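Long-range contacts in amino Transferase (Eubacterium rectale, PDB 3ELE), which probably transfers amino groups between amino acids and 2-oxo acids with the help of its bound pyridoxal-5'-phosphate, as class I and II aminotransferases do: residues G77-R82 with F97-L102; V357-A362 with G369-S374; A123-I128 with H172-I177. All blocks are in the same frame, centred on the assembly; numbering follows the deposited sequence.

Interaction 1. Residues G77-R82 with F97-L102; sequences GDVETR and FNADNL
Arg82, in the first turn of helix 79-93, lies against Ala99 and Leu102 where the chain comes back from the far end of that helix and enters strand 102-105, the edge strand of the mixed seven-stranded sheet of the class I and II aminotransferase fold. The close-packed part is built on the arginine's aliphatic stem. Arg82 CB is 3.3 Å from the carbonyl O of Ala99, Arg82 CG lies 3.7 Å from Leu102 CB, and the Arg82 and Leu102 side chains run past each other in opposite directions. On this inner side Leu102 also packs on Tyr259 and Leu261 of the neighbouring strand, while Arg82 reaches Met104. Toward solvent the contact thins out to Val79, whose CG2 rests on Ala99 CB at 3.8 Å, and to the exposed residue Asp100.

A bend at chi3 (-70°) turns the guanidinium back over its own helix start, where Arg82 NE donates to Gly77 O at 3.0 Å from above the carbonyl plane and NH2 adds a weak bond to the same oxygen. NH1 serves the 3-10 turn 99-101 instead, with a weak bond to Ala99 O and a salt bridge to Asp100. Guanidinium and carboxylate are nearly coplanar, 13° apart, and Asp100 OD1 receives Arg82 NH1 on its anti lone pair at 3.1 Å.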
ATOM      1  N   GLY A  77      -7.151   1.096 -11.022  1.00 31.26           N
ATOM      2  CA  GLY A  77      -6.283   2.036 -11.720  1.00 30.36           C
ATOM      3  C   GLY A  77      -6.974   2.635 -12.923  1.00 30.95           C
ATOM      4  O   GLY A  77      -7.990   2.099 -13.382  1.00 30.82           O
ATOM      5  N   ASP A  78      -6.423   3.744 -13.436  1.00 30.40           N
ATOM      6  CA  ASP A  78      -6.930   4.400 -14.644  1.00 31.12           C
ATOM      7  C   ASP A  78      -7.012   3.401 -15.801  1.00 32.46           C
ATOM      8  O   ASP A  78      -6.073   2.616 -16.025  1.00 32.80           O
ATOM      9  CB  ASP A  78      -5.985   5.529 -15.129  1.00 30.79           C
ATOM     10  CG  ASP A  78      -6.060   6.812 -14.311  1.00 34.83           C
ATOM     11  OD1 ASP A  78      -7.063   7.055 -13.612  1.00 37.73           O
ATOM     12  OD2 ASP A  78      -5.100   7.622 -14.418  1.00 33.76           O
ATOM     13  N   VAL A  79      -8.101   3.467 -16.557  1.00 33.59           N
ATOM     14  CA  VAL A  79      -8.280   2.608 -17.734  1.00 34.49           C
ATOM     15  C   VAL A  79      -7.194   2.915 -18.789  1.00 33.40           C
ATOM     16  O   VAL A  79      -6.740   2.016 -19.461  1.00 33.47           O
ATOM     17  CB  VAL A  79      -9.725   2.722 -18.323  1.00 35.59           C
ATOM     18  CG1 VAL A  79      -9.981   4.116 -18.941  1.00 36.24           C
ATOM     19  CG2 VAL A  79      -9.989   1.624 -19.342  1.00 37.46           C
ATOM     20  N   GLU A  80      -6.747   4.169 -18.869  1.00 33.58           N
ATOM     21  CA  GLU A  80      -5.697   4.599 -19.809  1.00 34.59           C
ATOM     22  C   GLU A  80      -4.330   3.986 -19.485  1.00 34.33           C
ATOM     23  O   GLU A  80      -3.551   3.655 -20.392  1.00 32.93           O
ATOM     24  CB  GLU A  80      -5.585   6.127 -19.876  1.00 34.42           C
ATOM     25  CG  GLU A  80      -6.838   6.833 -20.430  1.00 37.95           C
ATOM     26  CD  GLU A  80      -7.933   7.164 -19.387  1.00 44.73           C
ATOM     27  OE1 GLU A  80      -7.791   6.889 -18.151  1.00 41.69           O
ATOM     28  OE2 GLU A  80      -8.953   7.726 -19.835  1.00 48.13           O
ATOM     29  N   THR A  81      -4.054   3.848 -18.187  1.00 35.00           N
ATOM     30  CA  THR A  81      -2.844   3.202 -17.704  1.00 34.15           C
ATOM     31  C   THR A  81      -2.899   1.695 -17.999  1.00 34.10           C
ATOM     32  O   THR A  81      -1.964   1.144 -18.586  1.00 34.04           O
ATOM     33  CB  THR A  81      -2.611   3.504 -16.223  1.00 34.76           C
ATOM     34  OG1 THR A  81      -2.433   4.925 -16.091  1.00 32.95           O
ATOM     35  CG2 THR A  81      -1.367   2.754 -15.687  1.00 30.42           C
ATOM     36  N   ARG A  82      -3.995   1.055 -17.602  1.00 33.87           N
ATOM     37  CA  ARG A  82      -4.203  -0.374 -17.845  1.00 32.72           C
ATOM     38  C   ARG A  82      -4.219  -0.719 -19.348  1.00 33.29           C
ATOM     39  O   ARG A  82      -3.582  -1.705 -19.761  1.00 33.52           O
ATOM     40  CB  ARG A  82      -5.480  -0.850 -17.149  1.00 32.47           C
ATOM     41  CG  ARG A  82      -5.332  -0.834 -15.655  1.00 32.07           C
ATOM     42  CD  ARG A  82      -6.538  -1.302 -14.941  1.00 35.00           C
ATOM     43  NE  ARG A  82      -7.664  -0.366 -15.034  1.00 36.87           N
ATOM     44  CZ  ARG A  82      -8.870  -0.607 -15.569  1.00 37.29           C
ATOM     45  NH1 ARG A  82      -9.210  -1.772 -16.096  1.00 41.09           N
ATOM     46  NH2 ARG A  82      -9.780   0.361 -15.559  1.00 39.81           N
ATOM     47  N   PHE A  97      -4.479  -9.315 -24.160  1.00 31.64           N
ATOM     48  CA  PHE A  97      -5.027  -8.666 -22.969  1.00 31.28           C
ATOM     49  C   PHE A  97      -5.744  -7.360 -23.330  1.00 31.27           C
ATOM     50  O   PHE A  97      -5.498  -6.761 -24.377  1.00 29.84           O
ATOM     51  CB  PHE A  97      -3.930  -8.306 -21.943  1.00 30.66           C
ATOM     52  CG  PHE A  97      -3.081  -9.458 -21.526  1.00 27.50           C
ATOM     53  CD1 PHE A  97      -3.655 -10.553 -20.893  1.00 31.46           C
ATOM     54  CD2 PHE A  97      -1.697  -9.448 -21.737  1.00 32.93           C
ATOM     55  CE1 PHE A  97      -2.889 -11.622 -20.504  1.00 31.35           C
ATOM     56  CE2 PHE A  97      -0.908 -10.520 -21.332  1.00 31.31           C
ATOM     57  CZ  PHE A  97      -1.514 -11.607 -20.714  1.00 30.38           C
ATOM     58  N   ASN A  98      -6.649  -6.952 -22.444  1.00 32.15           N
ATOM     59  CA  ASN A  98      -7.309  -5.644 -22.521  1.00 32.07           C
ATOM     60  C   ASN A  98      -7.085  -4.947 -21.175  1.00 30.24           C
ATOM     61  O   ASN A  98      -6.526  -5.548 -20.262  1.00 29.27           O
ATOM     62  CB  ASN A  98      -8.790  -5.783 -22.939  1.00 33.20           C
ATOM     63  CG  ASN A  98      -9.619  -6.582 -21.961  1.00 36.72           C
ATOM     64  OD1 ASN A  98      -9.586  -6.352 -20.748  1.00 37.89           O
ATOM     65  ND2 ASN A  98     -10.413  -7.506 -22.489  1.00 46.93           N
ATOM     66  N   ALA A  99      -7.524  -3.697 -21.052  1.00 29.68           N
ATOM     67  CA  ALA A  99      -7.371  -2.917 -19.800  1.00 29.83           C
ATOM     68  C   ALA A  99      -7.876  -3.682 -18.550  1.00 30.43           C
ATOM     69  O   ALA A  99      -7.226  -3.681 -17.488  1.00 30.47           O
ATOM     70  CB  ALA A  99      -8.108  -1.583 -19.919  1.00 29.49           C
ATOM     71  N   ASP A 100      -8.998  -4.382 -18.700  1.00 30.38           N
ATOM     72  CA  ASP A 100      -9.622  -5.112 -17.585  1.00 31.37           C
ATOM     73  C   ASP A 100      -8.894  -6.373 -17.095  1.00 31.00           C
ATOM     74  O   ASP A 100      -9.358  -7.003 -16.155  1.00 31.74           O
ATOM     75  CB  ASP A 100     -11.096  -5.431 -17.905  1.00 31.00           C
ATOM     76  CG  ASP A 100     -11.946  -4.181 -18.053  1.00 36.22           C
ATOM     77  OD1 ASP A 100     -11.608  -3.138 -17.455  1.00 37.52           O
ATOM     78  OD2 ASP A 100     -12.968  -4.242 -18.761  1.00 41.98           O
ATOM     79  N   ASN A 101      -7.798  -6.761 -17.752  1.00 31.31           N
ATOM     80  CA  ASN A 101      -6.948  -7.847 -17.284  1.00 32.90           C
ATOM     81  C   ASN A 101      -5.917  -7.322 -16.250  1.00 32.85           C
ATOM     82  O   ASN A 101      -5.234  -8.134 -15.628  1.00 32.45           O
ATOM     83  CB  ASN A 101      -6.214  -8.524 -18.472  1.00 34.91           C
ATOM     84  CG  ASN A 101      -7.128  -9.387 -19.332  1.00 33.95           C
ATOM     85  OD1 ASN A 101      -7.338  -9.104 -20.501  1.00 33.32           O
ATOM     86  ND2 ASN A 101      -7.668 -10.436 -18.753  1.00 27.78           N
ATOM     87  N   LEU A 102      -5.818  -5.994 -16.061  1.00 32.45           N
ATOM     88  CA  LEU A 102      -4.815  -5.370 -15.172  1.00 32.35           C
ATOM     89  C   LEU A 102      -5.417  -4.788 -13.907  1.00 32.84           C
ATOM     90  O   LEU A 102      -6.574  -4.348 -13.921  1.00 33.04           O
ATOM     91  CB  LEU A 102      -4.050  -4.259 -15.908  1.00 33.00           C
ATOM     92  CG  LEU A 102      -2.933  -4.601 -16.903  1.00 33.68           C
ATOM     93  CD1 LEU A 102      -1.815  -5.352 -16.169  1.00 31.75           C
ATOM     94  CD2 LEU A 102      -3.418  -5.383 -18.102  1.00 35.52           C
TER

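Interaction 2. Residues V357-A362 with G369-S374; sequences VLIVAA and GWVRIS
Val360 and Arg372 exchange two backbone hydrogen bonds, Arg372 N to Val360 O at 2.8 Å and Val360 N to Arg372 O at 3.2 Å. Further on, Ala362 N donates to Trp370 O at 3.0 Å, and the CB atoms of the two residues meet. Ile359 brings two branches to the other strand: CG2 lies 3.7 Å from Ile373 CG1, the two side chains side by side and pointing the same way, whereas CD1 reaches Val371 CG2 at 4.1 Å. That division follows from chi1 of 55°, which sets CG1 between the backbone N and the carbonyl carbon and leaves CG2 beside the N.

The pairing is a beta hairpin, strands 360-361 and 370-374, at one border of a four-stranded antiparallel sheet. Strand 335-339 bonds the other side of 370-374, and helix 345-353 packs on Ile359 and Val371 through Phe348 and Cys349.

Val360 and Arg372 share the opposite face, near Phe365. Farther out, the Arg372 chain bends at chi3 (77°), and its guanidinium is held by Ser41 O through NH2 and by Asn183 OD1 through NH1; Asn183 itself lines the pyridoxal-5'-phosphate pocket.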
ATOM      1  N   VAL A 357      34.948  -7.330   2.437  1.00 35.91           N
ATOM      2  CA  VAL A 357      34.096  -7.791   1.353  1.00 34.69           C
ATOM      3  C   VAL A 357      32.801  -8.211   2.026  1.00 35.85           C
ATOM      4  O   VAL A 357      32.788  -9.173   2.806  1.00 37.86           O
ATOM      5  CB  VAL A 357      34.735  -8.946   0.561  1.00 35.84           C
ATOM      6  CG1 VAL A 357      33.746  -9.518  -0.460  1.00 28.83           C
ATOM      7  CG2 VAL A 357      36.028  -8.445  -0.138  1.00 26.51           C
ATOM      8  N   LEU A 358      31.721  -7.492   1.715  1.00 34.22           N
ATOM      9  CA  LEU A 358      30.424  -7.698   2.313  1.00 33.99           C
ATOM     10  C   LEU A 358      29.520  -8.466   1.332  1.00 32.76           C
ATOM     11  O   LEU A 358      28.932  -7.904   0.414  1.00 33.69           O
ATOM     12  CB  LEU A 358      29.823  -6.359   2.775  1.00 33.26           C
ATOM     13  CG  LEU A 358      30.791  -5.392   3.489  1.00 33.25           C
ATOM     14  CD1 LEU A 358      30.052  -4.162   3.985  1.00 34.24           C
ATOM     15  CD2 LEU A 358      31.503  -6.056   4.639  1.00 34.84           C
ATOM     16  N   ILE A 359      29.492  -9.778   1.522  1.00 31.42           N
ATOM     17  CA  ILE A 359      28.692 -10.708   0.718  1.00 31.01           C
ATOM     18  C   ILE A 359      27.717 -11.362   1.652  1.00 30.56           C
ATOM     19  O   ILE A 359      27.920 -11.346   2.858  1.00 29.88           O
ATOM     20  CB  ILE A 359      29.563 -11.719  -0.082  1.00 31.50           C
ATOM     21  CG1 ILE A 359      30.536 -12.511   0.820  1.00 30.03           C
ATOM     22  CG2 ILE A 359      30.322 -10.954  -1.103  1.00 27.10           C
ATOM     23  CD1 ILE A 359      31.429 -13.478   0.089  1.00 30.84           C
ATOM     24  N   VAL A 360      26.674 -11.963   1.087  1.00 33.40           N
ATOM     25  CA  VAL A 360      25.548 -12.496   1.848  1.00 33.51           C
ATOM     26  C   VAL A 360      25.439 -14.015   1.702  1.00 34.47           C
ATOM     27  O   VAL A 360      25.373 -14.515   0.580  1.00 35.62           O
ATOM     28  CB  VAL A 360      24.229 -11.820   1.332  1.00 34.16           C
ATOM     29  CG1 VAL A 360      23.004 -12.382   2.015  1.00 32.79           C
ATOM     30  CG2 VAL A 360      24.285 -10.282   1.528  1.00 28.68           C
ATOM     31  N   ALA A 361      25.387 -14.732   2.832  1.00 33.49           N
ATOM     32  CA  ALA A 361      25.224 -16.201   2.841  1.00 32.13           C
ATOM     33  C   ALA A 361      23.870 -16.539   2.240  1.00 31.80           C
ATOM     34  O   ALA A 361      22.891 -15.853   2.513  1.00 30.59           O
ATOM     35  CB  ALA A 361      25.343 -16.777   4.259  1.00 30.13           C
ATOM     36  N   ALA A 362      23.831 -17.580   1.407  1.00 31.75           N
ATOM     37  CA  ALA A 362      22.615 -17.978   0.713  1.00 32.48           C
ATOM     38  C   ALA A 362      21.714 -18.954   1.507  1.00 33.69           C
ATOM     39  O   ALA A 362      20.686 -19.393   0.987  1.00 33.60           O
ATOM     40  CB  ALA A 362      22.957 -18.531  -0.663  1.00 32.21           C
ATOM     41  N   GLY A 369      26.058 -23.293   1.515  1.00 35.26           N
ATOM     42  CA  GLY A 369      27.267 -23.477   0.719  1.00 34.49           C
ATOM     43  C   GLY A 369      27.515 -22.463  -0.387  1.00 34.30           C
ATOM     44  O   GLY A 369      28.559 -22.523  -1.026  1.00 33.10           O
ATOM     45  N   TRP A 370      26.571 -21.539  -0.603  1.00 33.64           N
ATOM     46  CA  TRP A 370      26.651 -20.502  -1.643  1.00 32.32           C
ATOM     47  C   TRP A 370      26.496 -19.133  -1.020  1.00 31.87           C
ATOM     48  O   TRP A 370      26.158 -19.006   0.156  1.00 32.16           O
ATOM     49  CB  TRP A 370      25.542 -20.706  -2.681  1.00 32.13           C
ATOM     50  CG  TRP A 370      25.710 -21.923  -3.516  1.00 33.26           C
ATOM     51  CD1 TRP A 370      25.485 -23.203  -3.129  1.00 31.13           C
ATOM     52  CD2 TRP A 370      26.166 -21.988  -4.883  1.00 35.03           C
ATOM     53  NE1 TRP A 370      25.756 -24.059  -4.155  1.00 31.04           N
ATOM     54  CE2 TRP A 370      26.158 -23.350  -5.254  1.00 31.47           C
ATOM     55  CE3 TRP A 370      26.554 -21.025  -5.837  1.00 33.29           C
ATOM     56  CZ2 TRP A 370      26.539 -23.797  -6.544  1.00 31.50           C
ATOM     57  CZ3 TRP A 370      26.936 -21.456  -7.127  1.00 32.45           C
ATOM     58  CH2 TRP A 370      26.915 -22.839  -7.467  1.00 33.91           C
ATOM     59  N   VAL A 371      26.814 -18.106  -1.801  1.00 31.77           N
ATOM     60  CA  VAL A 371      26.633 -16.718  -1.388  1.00 30.65           C
ATOM     61  C   VAL A 371      26.083 -15.889  -2.546  1.00 30.48           C
ATOM     62  O   VAL A 371      26.239 -16.261  -3.708  1.00 30.42           O
ATOM     63  CB  VAL A 371      27.937 -16.076  -0.890  1.00 31.44           C
ATOM     64  CG1 VAL A 371      28.475 -16.828   0.326  1.00 28.55           C
ATOM     65  CG2 VAL A 371      29.002 -15.973  -2.034  1.00 29.65           C
ATOM     66  N   ARG A 372      25.439 -14.780  -2.204  1.00 30.92           N
ATOM     67  CA  ARG A 372      24.904 -13.839  -3.165  1.00 31.80           C
ATOM     68  C   ARG A 372      25.751 -12.570  -3.098  1.00 31.53           C
ATOM     69  O   ARG A 372      25.905 -11.967  -2.023  1.00 31.45           O
ATOM     70  CB  ARG A 372      23.453 -13.484  -2.860  1.00 32.10           C
ATOM     71  CG  ARG A 372      22.861 -12.580  -3.957  1.00 32.03           C
ATOM     72  CD  ARG A 372      21.545 -11.993  -3.582  1.00 34.61           C
ATOM     73  NE  ARG A 372      21.669 -10.881  -2.647  1.00 32.03           N
ATOM     74  CZ  ARG A 372      20.658 -10.094  -2.259  1.00 36.77           C
ATOM     75  NH1 ARG A 372      19.430 -10.291  -2.690  1.00 37.23           N
ATOM     76  NH2 ARG A 372      20.884  -9.107  -1.404  1.00 35.41           N
ATOM     77  N   ILE A 373      26.250 -12.161  -4.263  1.00 32.80           N
ATOM     78  CA  ILE A 373      27.058 -10.949  -4.439  1.00 32.69           C
ATOM     79  C   ILE A 373      26.253 -10.047  -5.400  1.00 33.43           C
ATOM     80  O   ILE A 373      26.078 -10.378  -6.565  1.00 35.52           O
ATOM     81  CB  ILE A 373      28.447 -11.305  -5.056  1.00 32.66           C
ATOM     82  CG1 ILE A 373      29.156 -12.401  -4.245  1.00 33.97           C
ATOM     83  CG2 ILE A 373      29.308 -10.070  -5.181  1.00 32.94           C
ATOM     84  CD1 ILE A 373      30.610 -12.697  -4.639  1.00 31.56           C
ATOM     85  N   SER A 374      25.710  -8.942  -4.900  1.00 33.77           N
ATOM     86  CA  SER A 374      24.936  -8.017  -5.729  1.00 34.21           C
ATOM     87  C   SER A 374      25.923  -7.192  -6.542  1.00 34.84           C
ATOM     88  O   SER A 374      26.979  -6.816  -6.006  1.00 33.20           O
ATOM     89  CB  SER A 374      24.073  -7.086  -4.867  1.00 34.68           C
ATOM     90  OG  SER A 374      23.234  -7.818  -3.999  1.00 39.46           O
TER

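Interaction 3. Residues A123-I128 with H172-I177; sequences AYDEFI and HTRGVI
Arg174 folds back between Phe127 and Asp125, meeting Phe127 with its CB and Asp125 with the atoms beyond it; this holds for the conformer modelled here, one of two. Arg174 CB lies 3.7 Å from both CE1 and CZ of Phe127. Arg174 CG is 3.4 Å from Asp125 CG, and Arg174 CD approaches Asp125 OD1 at 3.5 Å. Bends at chi2 (-46°) and chi3 (-36°) curl the chain enough for Arg174 NH1 to come within 3.6 Å of Asp125 OD2, a long and doubtful salt bridge in which the oxygen sits at the guanidinium edge while the two planes stand 73° apart. At the tip, tentatively, NH2 donates to Val3 O of the second subunit, and Asp125 OD2 takes a firmer bond from Ser121 N.

These side chains flank a parallel pair of strands, 126-130 and 173-178, in the mixed seven-stranded sheet of the large domain of this aminotransferase fold. The backbone ladder runs from His172 O, through Glu126 and Gly175, to Ile128 O, which accepts the N-H of Ile177 at 2.8 Å. Phe127 CD1 lies 3.7 Å from Gly175 N, glycine letting the ring come this close to the backbone.

Across the other face Ile128 CD1 touches Thr173 CG2 at 3.8 Å, and Ile128 CB faces Val176 CG2. Two waters bridge the strands near their beginning: one donates to Asp125 OD1 and bonds His172 ND1 in the ring plane, and the other accepts from Thr173 OG1, which Asn170 N also bonds, and donates to Glu126 OE1, which Asn170 ND2 also holds.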
ATOM      1  N   ALA A 123      -6.094 -22.208   6.621  1.00 34.58           N
ATOM      2  CA  ALA A 123      -4.829 -22.191   7.358  1.00 33.79           C
ATOM      3  C   ALA A 123      -3.798 -23.196   6.831  1.00 32.36           C
ATOM      4  O   ALA A 123      -2.588 -23.002   7.003  1.00 28.96           O
ATOM      5  CB  ALA A 123      -5.088 -22.452   8.886  1.00 34.09           C
ATOM      6  N   TYR A 124      -4.284 -24.280   6.228  1.00 31.20           N
ATOM      7  CA  TYR A 124      -3.422 -25.325   5.707  1.00 32.02           C
ATOM      8  C   TYR A 124      -2.992 -25.161   4.250  1.00 32.44           C
ATOM      9  O   TYR A 124      -2.242 -25.996   3.759  1.00 32.70           O
ATOM     10  CB  TYR A 124      -4.031 -26.689   5.982  1.00 32.79           C
ATOM     11  CG  TYR A 124      -4.255 -26.952   7.454  1.00 32.23           C
ATOM     12  CD1 TYR A 124      -3.185 -26.893   8.351  1.00 34.51           C
ATOM     13  CD2 TYR A 124      -5.520 -27.307   7.949  1.00 35.65           C
ATOM     14  CE1 TYR A 124      -3.353 -27.147   9.708  1.00 33.66           C
ATOM     15  CE2 TYR A 124      -5.711 -27.582   9.328  1.00 36.19           C
ATOM     16  CZ  TYR A 124      -4.611 -27.491  10.205  1.00 36.10           C
ATOM     17  OH  TYR A 124      -4.759 -27.755  11.547  1.00 33.96           O
ATOM     18  N   ASP A 125      -3.427 -24.081   3.590  1.00 31.69           N
ATOM     19  CA  ASP A 125      -2.998 -23.754   2.218  1.00 31.69           C
ATOM     20  C   ASP A 125      -1.491 -23.600   2.128  1.00 31.97           C
ATOM     21  O   ASP A 125      -0.873 -22.982   3.010  1.00 32.50           O
ATOM     22  CB  ASP A 125      -3.641 -22.447   1.731  1.00 30.05           C
ATOM     23  CG  ASP A 125      -5.105 -22.609   1.401  1.00 33.34           C
ATOM     24  OD1 ASP A 125      -5.648 -23.739   1.498  1.00 26.12           O
ATOM     25  OD2 ASP A 125      -5.720 -21.610   1.032  1.00 34.34           O
ATOM     26  N   GLU A 126      -0.910 -24.169   1.072  1.00 32.28           N
ATOM     27  CA  GLU A 126       0.535 -24.104   0.840  1.00 31.70           C
ATOM     28  C   GLU A 126       0.867 -23.406  -0.463  1.00 31.12           C
ATOM     29  O   GLU A 126       0.164 -23.592  -1.467  1.00 29.33           O
ATOM     30  CB  GLU A 126       1.110 -25.510   0.820  1.00 32.07           C
ATOM     31  CG  GLU A 126       1.019 -26.230   2.182  1.00 35.93           C
ATOM     32  CD  GLU A 126       1.379 -27.731   2.147  1.00 32.19           C
ATOM     33  OE1 GLU A 126       1.690 -28.288   1.074  1.00 31.40           O
ATOM     34  OE2 GLU A 126       1.313 -28.365   3.218  1.00 37.44           O
ATOM     35  N   PHE A 127       1.915 -22.565  -0.428  1.00 31.50           N
ATOM     36  CA  PHE A 127       2.491 -21.965  -1.624  1.00 32.07           C
ATOM     37  C   PHE A 127       3.936 -22.456  -1.704  1.00 32.83           C
ATOM     38  O   PHE A 127       4.666 -22.440  -0.698  1.00 31.92           O
ATOM     39  CB  PHE A 127       2.393 -20.437  -1.623  1.00 33.17           C
ATOM     40  CG  PHE A 127       0.989 -19.947  -1.742  1.00 36.70           C
ATOM     41  CD1 PHE A 127       0.403 -19.749  -3.004  1.00 36.96           C
ATOM     42  CD2 PHE A 127       0.219 -19.718  -0.595  1.00 35.88           C
ATOM     43  CE1 PHE A 127      -0.950 -19.311  -3.120  1.00 36.56           C
ATOM     44  CE2 PHE A 127      -1.113 -19.274  -0.698  1.00 34.27           C
ATOM     45  CZ  PHE A 127      -1.699 -19.055  -1.961  1.00 27.19           C
ATOM     46  N   ILE A 128       4.329 -22.904  -2.900  1.00 32.56           N
ATOM     47  CA  ILE A 128       5.625 -23.491  -3.156  1.00 31.12           C
ATOM     48  C   ILE A 128       6.554 -22.452  -3.761  1.00 31.34           C
ATOM     49  O   ILE A 128       6.173 -21.743  -4.703  1.00 30.22           O
ATOM     50  CB  ILE A 128       5.541 -24.696  -4.125  1.00 30.87           C
ATOM     51  CG1 ILE A 128       4.772 -25.863  -3.503  1.00 33.40           C
ATOM     52  CG2 ILE A 128       6.931 -25.232  -4.503  1.00 32.03           C
ATOM     53  CD1 ILE A 128       4.642 -27.013  -4.459  1.00 32.17           C
ATOM     54  N   HIS A 172      -3.239 -29.507  -0.598  1.00 33.02           N
ATOM     55  CA  HIS A 172      -3.178 -28.165   0.008  1.00 32.46           C
ATOM     56  C   HIS A 172      -2.446 -27.102  -0.833  1.00 31.89           C
ATOM     57  O   HIS A 172      -2.508 -25.923  -0.507  1.00 32.35           O
ATOM     58  CB  HIS A 172      -2.564 -28.227   1.405  1.00 32.21           C
ATOM     59  CG  HIS A 172      -3.327 -29.101   2.354  1.00 29.02           C
ATOM     60  ND1 HIS A 172      -4.501 -28.699   2.954  1.00 34.28           N
ATOM     61  CD2 HIS A 172      -3.100 -30.365   2.782  1.00 29.68           C
ATOM     62  CE1 HIS A 172      -4.960 -29.675   3.718  1.00 33.18           C
ATOM     63  NE2 HIS A 172      -4.123 -30.695   3.641  1.00 32.24           N
ATOM     64  N   THR A 173      -1.797 -27.525  -1.920  1.00 32.28           N
ATOM     65  CA  THR A 173      -1.019 -26.652  -2.797  1.00 31.79           C
ATOM     66  C   THR A 173      -1.928 -25.729  -3.627  1.00 33.17           C
ATOM     67  O   THR A 173      -2.650 -26.208  -4.511  1.00 33.33           O
ATOM     68  CB  THR A 173      -0.123 -27.470  -3.775  1.00 30.51           C
ATOM     69  OG1 THR A 173       0.648 -28.436  -3.046  1.00 31.36           O
ATOM     70  CG2 THR A 173       0.827 -26.532  -4.527  1.00 29.29           C
ATOM     71  N   ARG A 174      -1.868 -24.429  -3.313  1.00 32.88           N
ATOM     72  CA  ARG A 174      -2.644 -23.391  -3.997  0.50 33.05           C
ATOM     73  C   ARG A 174      -1.903 -22.758  -5.153  1.00 32.09           C
ATOM     74  O   ARG A 174      -2.523 -22.314  -6.115  1.00 29.81           O
ATOM     75  CB  ARG A 174      -3.060 -22.288  -3.011  0.50 33.65           C
ATOM     76  CG  ARG A 174      -3.758 -22.769  -1.732  0.50 37.65           C
ATOM     77  CD  ARG A 174      -4.863 -23.801  -1.950  0.50 38.92           C
ATOM     78  NE  ARG A 174      -5.611 -23.546  -3.175  0.50 42.21           N
ATOM     79  CZ  ARG A 174      -6.524 -22.593  -3.368  0.50 43.11           C
ATOM     80  NH1 ARG A 174      -6.910 -21.771  -2.390  0.50 42.09           N
ATOM     81  NH2 ARG A 174      -7.086 -22.496  -4.577  0.50 41.84           N
ATOM     82  N   GLY A 175      -0.572 -22.700  -5.050  1.00 33.08           N
ATOM     83  CA  GLY A 175       0.238 -22.131  -6.101  1.00 32.17           C
ATOM     84  C   GLY A 175       1.729 -22.346  -6.016  1.00 32.71           C
ATOM     85  O   GLY A 175       2.253 -22.781  -4.997  1.00 33.83           O
ATOM     86  N   VAL A 176       2.391 -22.072  -7.131  1.00 31.58           N
ATOM     87  CA  VAL A 176       3.856 -22.162  -7.251  1.00 32.49           C
ATOM     88  C   VAL A 176       4.349 -20.793  -7.656  1.00 30.28           C
ATOM     89  O   VAL A 176       3.905 -20.241  -8.656  1.00 28.13           O
ATOM     90  CB  VAL A 176       4.312 -23.246  -8.255  1.00 32.10           C
ATOM     91  CG1 VAL A 176       5.831 -23.287  -8.316  1.00 34.06           C
ATOM     92  CG2 VAL A 176       3.738 -24.603  -7.811  1.00 30.72           C
ATOM     93  N   ILE A 177       5.233 -20.233  -6.837  1.00 32.54           N
ATOM     94  CA  ILE A 177       5.828 -18.926  -7.070  1.00 32.18           C
ATOM     95  C   ILE A 177       7.079 -19.144  -7.921  1.00 32.81           C
ATOM     96  O   ILE A 177       7.900 -20.034  -7.609  1.00 32.70           O
ATOM     97  CB  ILE A 177       6.285 -18.223  -5.734  1.00 33.20           C
ATOM     98  CG1 ILE A 177       5.158 -18.139  -4.695  1.00 35.11           C
ATOM     99  CG2 ILE A 177       6.820 -16.828  -6.026  1.00 30.22           C
ATOM    100  CD1 ILE A 177       5.658 -18.035  -3.250  1.00 32.32           C
TER
HETATM  101  O   HOH W   1      -5.845 -26.183   2.858  1.00 31.46           O
HETATM  102  O   HOH W   2       2.713 -27.729  -1.485  1.00 25.96           O

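In the fold
Interactions 2 and 3 are mostly buried strand pairings, but in different sheets: 357-362 with 369-374 is antiparallel and local, whereas 123-128 with 172-177 is parallel and joins segments separated by 43 residues. Interaction 1 is only partly buried and rests on one arginine, not a backbone ladder. It shares the mixed sheet with interaction 3, at the edge strand 102-105 rather than in the interior, their nearest atoms about 16 Å apart. Interactions 1 and 2 fall on opposite sides of the chain's centre. Each contact includes an arginine, differently employed: Arg82 pairs across its own contact, Arg174, in the conformer modelled, reaches the second subunit, and Arg372's side chain lies about 6 Å from the bound pyridoxal-5'-phosphate.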